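Local coordinates for viral structural protein 4 (Bombyx mori cytoplasmic polyhedrosis virus, PDB 6TZ0) that binds GTP through a P-loop-like nucleotide site and probably supports RNA synthesis by the viral RNA-dependent RNA polymerase as its partner protein in the capsid, at residues A353-G358 and V525-L530. Sequence-based numbering, arbitrary orientation.
Sequences AEKGAG and VVQLFL
Gln527, Leu530 and Lys355 make the whole contact, a single lysine of the 353-358 loop laid against one face of the 525-530 helix. Val526 O, a turn before Leu530, accepts the helical bond from Leu530 N. At Gln527 the side chain doubles back at chi2 (-68°), which brings the amide oxygen round to the lysine: OE1 is 3.2 Å from CE of Lys355 and 3.5 Å from its NZ. The two side chains cross at about a right angle, with the amide oxygen beside the end of the lysine chain; the closeness to the ammonium is probably favourable electrostatically, although at 3.5 Å between OE1 of Gln527 and NZ of Lys355 it is an approach of charge to dipole and not a hydrogen bond. The other end of the amide, NE2 of Gln527, gives a weak hydrogen bond to Glu419. One turn on from Gln527, Leu530 offers its CB rather than its branched end, 3.8 Å from CE and 3.9 Å from CD of Lys355. The lysine runs out straight, its CG anti to the backbone N (chi1 -173°), which carries CD over Leu530 CB and CE between that atom and Gln527 OE1; the bend at chi4 turns only NZ. Lys355 and Gly356 belong to a GTP site of this protein, vacant in this chain; Arg520, beside Gln527, belongs to the same site, so the helix probably borders it. The loop joins strand 347-353 of the parallel sheet to helix 359-374, consistent with a Walker A P-loop, while helix 524-537 packs its Gln527 and Leu530 against Lys355 of the loop, with helix 513-518 touching both through Met517 and helix 417-427 touching Val526 and Leu530.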
loop_
_atom_site.group_PDB
_atom_site.type_symbol
_atom_site.label_atom_id
_atom_site.label_comp_id
_atom_site.label_asym_id
_atom_site.label_seq_id
_atom_site.Cartn_x
_atom_site.Cartn_y
_atom_site.Cartn_z
ATOM N N ALA B 353 -6.187 -30.621 10.924
ATOM C CA ALA B 353 -6.235 -31.966 10.377
ATOM C C ALA B 353 -7.687 -32.359 10.183
ATOM O O ALA B 353 -8.587 -31.796 10.808
ATOM C CB ALA B 353 -5.532 -32.970 11.288
ATOM N N GLU B 354 -7.903 -33.333 9.305
ATOM C CA GLU B 354 -9.238 -33.881 9.152
ATOM C C GLU B 354 -9.598 -34.739 10.354
ATOM O O GLU B 354 -8.746 -35.366 10.985
ATOM C CB GLU B 354 -9.360 -34.705 7.871
ATOM C CG GLU B 354 -9.384 -33.890 6.592
ATOM C CD GLU B 354 -9.597 -34.747 5.362
ATOM O OE1 GLU B 354 -9.616 -35.986 5.496
ATOM O OE2 GLU B 354 -9.748 -34.189 4.258
ATOM N N LYS B 355 -10.881 -34.747 10.666
ATOM C CA LYS B 355 -11.420 -35.468 11.807
ATOM C C LYS B 355 -11.371 -36.957 11.504
ATOM O O LYS B 355 -12.200 -37.478 10.758
ATOM C CB LYS B 355 -12.838 -34.987 12.075
ATOM C CG LYS B 355 -13.458 -35.519 13.322
ATOM C CD LYS B 355 -14.782 -34.858 13.570
ATOM C CE LYS B 355 -15.432 -35.454 14.780
ATOM N NZ LYS B 355 -14.600 -35.209 15.984
ATOM N N GLY B 356 -10.384 -37.646 12.065
ATOM C CA GLY B 356 -10.218 -39.059 11.805
ATOM C C GLY B 356 -8.804 -39.423 11.420
ATOM O O GLY B 356 -8.521 -40.576 11.093
ATOM N N ALA B 357 -7.902 -38.446 11.478
ATOM C CA ALA B 357 -6.533 -38.623 11.018
ATOM C C ALA B 357 -5.612 -39.215 12.073
ATOM O O ALA B 357 -4.495 -39.613 11.736
ATOM C CB ALA B 357 -5.970 -37.285 10.543
ATOM N N GLY B 358 -6.046 -39.293 13.325
ATOM C CA GLY B 358 -5.192 -39.789 14.384
ATOM C C GLY B 358 -4.120 -38.786 14.744
ATOM O O GLY B 358 -2.953 -39.145 14.914
ATOM N N VAL B 525 -22.336 -42.074 13.334
ATOM C CA VAL B 525 -23.055 -41.254 12.367
ATOM C C VAL B 525 -22.728 -39.787 12.584
ATOM O O VAL B 525 -22.480 -39.037 11.634
ATOM C CB VAL B 525 -24.566 -41.494 12.489
ATOM C CG1 VAL B 525 -25.301 -40.874 11.319
ATOM C CG2 VAL B 525 -24.850 -42.953 12.655
ATOM N N VAL B 526 -22.732 -39.366 13.849
ATOM C CA VAL B 526 -22.389 -38.001 14.216
ATOM C C VAL B 526 -20.937 -37.716 13.873
ATOM O O VAL B 526 -20.594 -36.622 13.415
ATOM C CB VAL B 526 -22.674 -37.794 15.712
ATOM C CG1 VAL B 526 -22.396 -36.363 16.136
ATOM C CG2 VAL B 526 -24.092 -38.203 16.034
ATOM N N GLN B 527 -20.074 -38.716 14.044
ATOM C CA GLN B 527 -18.658 -38.565 13.737
ATOM C C GLN B 527 -18.424 -38.397 12.243
ATOM O O GLN B 527 -17.641 -37.536 11.826
ATOM C CB GLN B 527 -17.897 -39.772 14.273
ATOM C CG GLN B 527 -17.884 -39.856 15.775
ATOM C CD GLN B 527 -17.071 -38.756 16.398
ATOM O OE1 GLN B 527 -15.984 -38.441 15.930
ATOM N NE2 GLN B 527 -17.603 -38.149 17.446
ATOM N N LEU B 528 -19.117 -39.189 11.421
ATOM C CA LEU B 528 -18.994 -39.051 9.974
ATOM C C LEU B 528 -19.597 -37.738 9.485
ATOM O O LEU B 528 -19.052 -37.095 8.574
ATOM C CB LEU B 528 -19.655 -40.240 9.291
ATOM C CG LEU B 528 -19.536 -40.319 7.774
ATOM C CD1 LEU B 528 -18.086 -40.418 7.362
ATOM C CD2 LEU B 528 -20.302 -41.512 7.287
ATOM N N PHE B 529 -20.702 -37.311 10.104
ATOM C CA PHE B 529 -21.333 -36.044 9.749
ATOM C C PHE B 529 -20.434 -34.861 10.082
ATOM O O PHE B 529 -20.299 -33.928 9.279
ATOM C CB PHE B 529 -22.678 -35.938 10.467
ATOM C CG PHE B 529 -23.430 -34.681 10.172
ATOM C CD1 PHE B 529 -23.985 -34.473 8.925
ATOM C CD2 PHE B 529 -23.615 -33.723 11.152
ATOM C CE1 PHE B 529 -24.681 -33.320 8.650
ATOM C CE2 PHE B 529 -24.314 -32.568 10.881
ATOM C CZ PHE B 529 -24.847 -32.369 9.631
ATOM N N LEU B 530 -19.779 -34.900 11.245
ATOM C CA LEU B 530 -18.866 -33.827 11.610
ATOM C C LEU B 530 -17.600 -33.846 10.774
ATOM O O LEU B 530 -17.059 -32.777 10.480
ATOM C CB LEU B 530 -18.516 -33.905 13.090
ATOM C CG LEU B 530 -19.664 -33.500 13.998
ATOM C CD1 LEU B 530 -19.296 -33.683 15.448
ATOM C CD2 LEU B 530 -20.029 -32.068 13.714
#